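PDB 1EER: erythropoietin, which binds and dimerises the erythropoietin receptor, activating JAK2 signalling that drives red-cell proliferation and differentiation and maintains circulating erythrocyte mass. Local coordinates for residues T44-Y49 with L153-G158; E89-H94 with K140-Y145. The protein carries 5 engineered substitutions. All coordinates share one frame; numbering follows the deposited sequence.

Contact 1 of 2, residues T44-Y49 with L153-G158; sequences TKVNFY and LKLYTG
Leu155 holds CG anti to the carbonyl carbon (chi1 -75°) and then extends fully to CD1 (chi2 179°), a shape that carries this methyl out from helix 138-161 toward Val46 and Phe48. Val46 answers with CG1 anti to its backbone N (chi1 165°), and the two branched side chains reach for one another tip to tip, Val46 CG1 lying 3.6 Å from Leu155 CD1. The same methyl also meets the neighbouring aromatic obliquely, Leu155 CD1 being 3.5 Å from Phe48 CE1. The second leucine branch follows a little behind, Leu155 CD2 standing 3.7 Å from Phe48 CE1, so both methyls engage one end of the ring. Val46 CG1 in turn sits over the centre of the Phe48 ring, 4.3 Å above its plane. It therefore touches a ring face and the leucine tip at once, and three apolar side chains close into a small cluster with no hydrogen bond across it.

Erythropoietin is a long-chain four-helix-bundle cytokine, and here the long crossover between helix 9-25 and helix 56-82 is laid against the last helix of the bundle. Asn47 takes the N-cap position of the short helix 48-51, its OD1 receiving the backbone N of Ala50. On the helix 138-161 side, Leu153 O accepts both Thr157 N at 2.9 Å and Thr157 OG1 at 3.2 Å, the hydroxyl coming from above the carbonyl plane. Thr157 and Leu153 also pack on Leu12 of helix 9-25, whereas Tyr156 leans on Val63 of helix 56-82. Beyond the cluster, Lys45 makes a salt bridge to an acidic side chain of the neighbouring receptor chain, and Asn47 ND2 bonds to backbone of that same chain.

Contact 2 of 2, residues E89-H94 with K140-Y145; sequences EPLQLH and KLFRVY
Within the four-helix bundle of this cytokine, the N-terminal part of helix 91-111 and an early part of helix 138-161 run in the same sense, and Phe142 reaches from the second helix to meet Leu91 and His94 on the first. Their backbones stand well apart, the closest pair of CA atoms being those of His94 and Phe142 at 8.7 Å, so the aromatic side chain does the bridging. With CG anti to the carbonyl carbon (chi1 -81°), the Phe142 ring is thrown outward from its helix and arrives with its far end foremost.

That end meets His94 at the root of the side chain: His94 CB is 3.6 Å from Phe142 CZ, approaching the ring obliquely. Phe142 CE1 also lies 3.7 Å from His94 O, which places the ring against the backbone of that helix as well as against CB. The imidazole itself leads away from Phe142 and takes no part in this touch. Leu91 meets the ring at its edge, near the plane, its CD2 methyl 3.8 Å from Phe142 CE2. All three residues are buried, and the touch is by van der Waals contact, without a hydrogen bond between the two segments.

Ala22 of helix 9-25 and Val95 of helix 91-111 also touch Phe142, and Ile25 packs on His94. Leu91 leans on Leu81 of helix 56-82, while Leu141 rests on Ala73, so side chains from all four long helices gather around this end of the bundle.

Overall arrangement
Both contacts draw on helix 138-161, contact 2 on an early part of it and contact 1 nearer its end. Their centres are 22 Å apart, on opposite sides of the chain's centre. Along the chain the order is 44-49, 89-94, 140-145 and 153-158, so contact 2 is nested inside the loop that contact 1 closes. Contact 2 joins helix 91-111 to helix 138-161 within the bundle, and contact 1 lays the crossover onto that same last helix. Lys140 and Arg143 of contact 2 also reach the receptor chain, as the crossover does. The contacts meet directly where Thr44 CG2 packs 3.5 Å from Val144 O, linking the crossover to the part of the helix that carries contact 2.

Contact 1 of 2, residues T44-Y49 with L153-G158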
loop_
_atom_site.group_PDB
_atom_site.type_symbol
_atom_site.label_atom_id
_atom_site.label_comp_id
_atom_site.label_asym_id
_atom_site.label_seq_id
_atom_site.Cartn_x
_atom_site.Cartn_y
_atom_site.Cartn_z
ATOM N N THR A 44 -3.188 14.422 12.391
ATOM C CA THR A 44 -2.467 13.222 11.985
ATOM C C THR A 44 -1.026 13.127 12.482
ATOM O O THR A 44 -0.362 12.106 12.281
ATOM C CB THR A 44 -2.469 13.058 10.452
ATOM O OG1 THR A 44 -1.583 14.016 9.865
ATOM C CG2 THR A 44 -3.871 13.260 9.902
ATOM N N LYS A 45 -0.536 14.168 13.144
ATOM C CA LYS A 45 0.839 14.119 13.612
ATOM C C LYS A 45 1.060 13.093 14.712
ATOM O O LYS A 45 0.194 12.847 15.555
ATOM C CB LYS A 45 1.303 15.499 14.085
ATOM C CG LYS A 45 0.692 15.987 15.392
ATOM C CD LYS A 45 1.106 17.439 15.717
ATOM C CE LYS A 45 0.356 17.622 17.041
ATOM N NZ LYS A 45 0.473 18.907 17.727
ATOM N N VAL A 46 2.228 12.469 14.676
ATOM C CA VAL A 46 2.596 11.487 15.684
ATOM C C VAL A 46 3.987 11.831 16.218
ATOM O O VAL A 46 4.961 11.885 15.462
ATOM C CB VAL A 46 2.616 10.037 15.104
ATOM C CG1 VAL A 46 3.348 9.098 16.058
ATOM C CG2 VAL A 46 1.193 9.540 14.878
ATOM N N ASN A 47 4.069 12.100 17.515
ATOM C CA ASN A 47 5.353 12.393 18.138
ATOM C C ASN A 47 5.778 11.024 18.661
ATOM O O ASN A 47 5.238 10.533 19.657
ATOM C CB ASN A 47 5.169 13.397 19.281
ATOM C CG ASN A 47 6.488 13.859 19.873
ATOM O OD1 ASN A 47 7.000 13.253 20.814
ATOM N ND2 ASN A 47 7.041 14.936 19.326
ATOM N N PHE A 48 6.723 10.398 17.961
ATOM C CA PHE A 48 7.189 9.064 18.321
ATOM C C PHE A 48 7.696 8.955 19.745
ATOM O O PHE A 48 7.566 7.897 20.370
ATOM C CB PHE A 48 8.258 8.588 17.336
ATOM C CG PHE A 48 7.690 7.936 16.116
ATOM C CD1 PHE A 48 7.139 6.659 16.190
ATOM C CD2 PHE A 48 7.661 8.612 14.901
ATOM C CE1 PHE A 48 6.562 6.064 15.069
ATOM C CE2 PHE A 48 7.086 8.028 13.771
ATOM C CZ PHE A 48 6.534 6.752 13.853
ATOM N N TYR A 49 8.266 10.043 20.262
ATOM C CA TYR A 49 8.754 10.044 21.633
ATOM C C TYR A 49 7.563 9.919 22.591
ATOM O O TYR A 49 7.558 9.076 23.493
ATOM C CB TYR A 49 9.532 11.332 21.938
ATOM C CG TYR A 49 9.977 11.400 23.378
ATOM C CD1 TYR A 49 10.992 10.573 23.846
ATOM C CD2 TYR A 49 9.331 12.227 24.294
ATOM C CE1 TYR A 49 11.354 10.552 25.192
ATOM C CE2 TYR A 49 9.686 12.216 25.650
ATOM C CZ TYR A 49 10.701 11.368 26.090
ATOM O OH TYR A 49 11.045 11.308 27.426
ATOM N N LEU A 153 -2.700 5.221 12.351
ATOM C CA LEU A 153 -3.533 4.047 12.099
ATOM C C LEU A 153 -2.610 2.846 11.913
ATOM O O LEU A 153 -2.746 1.826 12.597
ATOM C CB LEU A 153 -4.391 4.233 10.847
ATOM C CG LEU A 153 -5.487 3.168 10.730
ATOM C CD1 LEU A 153 -6.726 3.782 10.122
ATOM C CD2 LEU A 153 -4.996 2.007 9.887
ATOM N N LYS A 154 -1.658 2.978 10.997
ATOM C CA LYS A 154 -0.709 1.904 10.745
ATOM C C LYS A 154 0.030 1.567 12.029
ATOM O O LYS A 154 0.171 0.393 12.375
ATOM C CB LYS A 154 0.291 2.304 9.651
ATOM C CG LYS A 154 1.319 1.233 9.323
ATOM C CD LYS A 154 0.684 -0.153 9.136
ATOM C CE LYS A 154 1.452 -0.999 8.112
ATOM N NZ LYS A 154 1.339 -2.467 8.350
ATOM N N LEU A 155 0.488 2.598 12.741
ATOM C CA LEU A 155 1.217 2.402 13.992
ATOM C C LEU A 155 0.396 1.630 15.015
ATOM O O LEU A 155 0.881 0.669 15.617
ATOM C CB LEU A 155 1.640 3.748 14.589
ATOM C CG LEU A 155 2.824 4.451 13.909
ATOM C CD1 LEU A 155 3.095 5.774 14.616
ATOM C CD2 LEU A 155 4.063 3.562 13.927
ATOM N N TYR A 156 -0.845 2.055 15.219
ATOM C CA TYR A 156 -1.712 1.377 16.166
ATOM C C TYR A 156 -1.918 -0.088 15.734
ATOM O O TYR A 156 -1.749 -1.017 16.532
ATOM C CB TYR A 156 -3.063 2.092 16.250
ATOM C CG TYR A 156 -4.117 1.240 16.906
ATOM C CD1 TYR A 156 -4.020 0.914 18.258
ATOM C CD2 TYR A 156 -5.163 0.689 16.169
ATOM C CE1 TYR A 156 -4.926 0.058 18.860
ATOM C CE2 TYR A 156 -6.077 -0.171 16.767
ATOM C CZ TYR A 156 -5.946 -0.482 18.114
ATOM O OH TYR A 156 -6.817 -1.347 18.728
ATOM N N THR A 157 -2.277 -0.285 14.466
ATOM C CA THR A 157 -2.515 -1.627 13.938
ATOM C C THR A 157 -1.304 -2.553 14.082
ATOM O O THR A 157 -1.454 -3.733 14.381
ATOM C CB THR A 157 -2.911 -1.574 12.456
ATOM O OG1 THR A 157 -4.213 -0.986 12.322
ATOM C CG2 THR A 157 -2.940 -2.965 11.877
ATOM N N GLY A 158 -0.107 -2.014 13.865
ATOM C CA GLY A 158 1.098 -2.814 13.984
ATOM C C GLY A 158 1.290 -3.383 15.376
ATOM O O GLY A 158 1.570 -4.569 15.539
#

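Contact 2 of 2, residues E89-H94 with K140-Y145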
loop_
_atom_site.group_PDB
_atom_site.type_symbol
_atom_site.label_atom_id
_atom_site.label_comp_id
_atom_site.label_asym_id
_atom_site.label_seq_id
_atom_site.Cartn_x
_atom_site.Cartn_y
_atom_site.Cartn_z
ATOM N N GLU A 89 -12.171 16.732 -12.429
ATOM C CA GLU A 89 -12.735 15.450 -12.821
ATOM C C GLU A 89 -12.150 14.266 -12.038
ATOM O O GLU A 89 -12.830 13.254 -11.838
ATOM C CB GLU A 89 -12.489 15.230 -14.317
ATOM C CG GLU A 89 -12.954 13.880 -14.844
ATOM C CD GLU A 89 -14.241 13.981 -15.651
ATOM O OE1 GLU A 89 -15.114 14.799 -15.282
ATOM O OE2 GLU A 89 -14.382 13.242 -16.653
ATOM N N PRO A 90 -10.879 14.366 -11.600
ATOM C CA PRO A 90 -10.266 13.262 -10.851
ATOM C C PRO A 90 -10.843 13.012 -9.466
ATOM O O PRO A 90 -10.892 11.875 -9.002
ATOM C CB PRO A 90 -8.786 13.651 -10.776
ATOM C CG PRO A 90 -8.612 14.802 -11.733
ATOM C CD PRO A 90 -9.931 15.476 -11.795
ATOM N N LEU A 91 -11.279 14.079 -8.809
ATOM C CA LEU A 91 -11.820 14.000 -7.455
ATOM C C LEU A 91 -12.826 12.892 -7.156
ATOM O O LEU A 91 -12.711 12.207 -6.146
ATOM C CB LEU A 91 -12.452 15.338 -7.070
ATOM C CG LEU A 91 -11.497 16.457 -6.659
ATOM C CD1 LEU A 91 -12.292 17.689 -6.285
ATOM C CD2 LEU A 91 -10.638 16.002 -5.504
ATOM N N GLN A 92 -13.812 12.719 -8.029
ATOM C CA GLN A 92 -14.859 11.726 -7.800
ATOM C C GLN A 92 -14.436 10.328 -7.362
ATOM O O GLN A 92 -14.832 9.874 -6.287
ATOM C CB GLN A 92 -15.764 11.606 -9.030
ATOM C CG GLN A 92 -17.107 10.930 -8.734
ATOM C CD GLN A 92 -17.923 11.661 -7.675
ATOM O OE1 GLN A 92 -18.125 11.158 -6.566
ATOM N NE2 GLN A 92 -18.399 12.850 -8.016
ATOM N N LEU A 93 -13.641 9.640 -8.180
ATOM C CA LEU A 93 -13.241 8.278 -7.834
ATOM C C LEU A 93 -12.430 8.171 -6.561
ATOM O O LEU A 93 -12.609 7.223 -5.801
ATOM C CB LEU A 93 -12.478 7.616 -8.985
ATOM C CG LEU A 93 -11.475 8.440 -9.785
ATOM C CD1 LEU A 93 -10.414 7.502 -10.347
ATOM C CD2 LEU A 93 -12.193 9.201 -10.908
ATOM N N HIS A 94 -11.549 9.141 -6.322
ATOM C CA HIS A 94 -10.720 9.122 -5.120
ATOM C C HIS A 94 -11.605 9.255 -3.892
ATOM O O HIS A 94 -11.341 8.643 -2.864
ATOM C CB HIS A 94 -9.689 10.256 -5.146
ATOM C CG HIS A 94 -8.690 10.136 -6.255
ATOM N ND1 HIS A 94 -7.718 9.159 -6.280
ATOM C CD2 HIS A 94 -8.521 10.863 -7.386
ATOM C CE1 HIS A 94 -6.994 9.289 -7.378
ATOM N NE2 HIS A 94 -7.460 10.316 -8.066
ATOM N N LYS A 140 -5.880 19.144 0.993
ATOM C CA LYS A 140 -5.558 18.939 2.394
ATOM C C LYS A 140 -6.341 17.758 2.942
ATOM O O LYS A 140 -5.833 17.002 3.760
ATOM C CB LYS A 140 -5.852 20.183 3.231
ATOM C CG LYS A 140 -5.277 20.058 4.638
ATOM C CD LYS A 140 -5.353 21.338 5.452
ATOM C CE LYS A 140 -5.316 21.003 6.934
ATOM N NZ LYS A 140 -4.980 22.164 7.797
ATOM N N LEU A 141 -7.579 17.596 2.481
ATOM C CA LEU A 141 -8.423 16.487 2.927
ATOM C C LEU A 141 -7.743 15.157 2.608
ATOM O O LEU A 141 -7.617 14.290 3.456
ATOM C CB LEU A 141 -9.798 16.559 2.233
ATOM C CG LEU A 141 -10.904 15.545 2.571
ATOM C CD1 LEU A 141 -11.022 15.353 4.076
ATOM C CD2 LEU A 141 -12.225 16.039 2.007
ATOM N N PHE A 142 -7.297 15.009 1.372
ATOM C CA PHE A 142 -6.647 13.781 0.963
ATOM C C PHE A 142 -5.262 13.582 1.566
ATOM O O PHE A 142 -4.866 12.448 1.828
ATOM C CB PHE A 142 -6.594 13.715 -0.558
ATOM C CG PHE A 142 -7.878 13.247 -1.175
ATOM C CD1 PHE A 142 -8.416 12.011 -0.828
ATOM C CD2 PHE A 142 -8.569 14.049 -2.072
ATOM C CE1 PHE A 142 -9.638 11.579 -1.367
ATOM C CE2 PHE A 142 -9.795 13.626 -2.620
ATOM C CZ PHE A 142 -10.328 12.392 -2.265
ATOM N N ARG A 143 -4.526 14.670 1.784
ATOM C CA ARG A 143 -3.203 14.561 2.387
ATOM C C ARG A 143 -3.384 14.061 3.820
ATOM O O ARG A 143 -2.614 13.234 4.310
ATOM C CB ARG A 143 -2.498 15.921 2.383
ATOM C CG ARG A 143 -1.172 15.936 3.147
ATOM C CD ARG A 143 -0.460 17.284 3.017
ATOM N NE ARG A 143 -1.164 18.376 3.694
ATOM C CZ ARG A 143 -1.674 19.432 3.067
ATOM N NH1 ARG A 143 -1.559 19.536 1.753
ATOM N NH2 ARG A 143 -2.287 20.393 3.755
ATOM N N VAL A 144 -4.420 14.558 4.485
ATOM C CA VAL A 144 -4.721 14.153 5.859
ATOM C C VAL A 144 -5.160 12.676 5.868
ATOM O O VAL A 144 -4.802 11.906 6.768
ATOM C CB VAL A 144 -5.867 15.047 6.460
ATOM C CG1 VAL A 144 -6.508 14.363 7.662
ATOM C CG2 VAL A 144 -5.324 16.412 6.857
ATOM N N TYR A 145 -5.946 12.298 4.861
ATOM C CA TYR A 145 -6.442 10.935 4.719
ATOM C C TYR A 145 -5.251 9.981 4.675
ATOM O O TYR A 145 -5.223 8.991 5.401
ATOM C CB TYR A 145 -7.276 10.821 3.430
ATOM C CG TYR A 145 -7.705 9.418 3.045
ATOM C CD1 TYR A 145 -8.340 8.582 3.961
ATOM C CD2 TYR A 145 -7.525 8.951 1.743
ATOM C CE1 TYR A 145 -8.794 7.311 3.593
ATOM C CE2 TYR A 145 -7.974 7.676 1.358
ATOM C CZ TYR A 145 -8.609 6.863 2.292
ATOM O OH TYR A 145 -9.049 5.609 1.928
#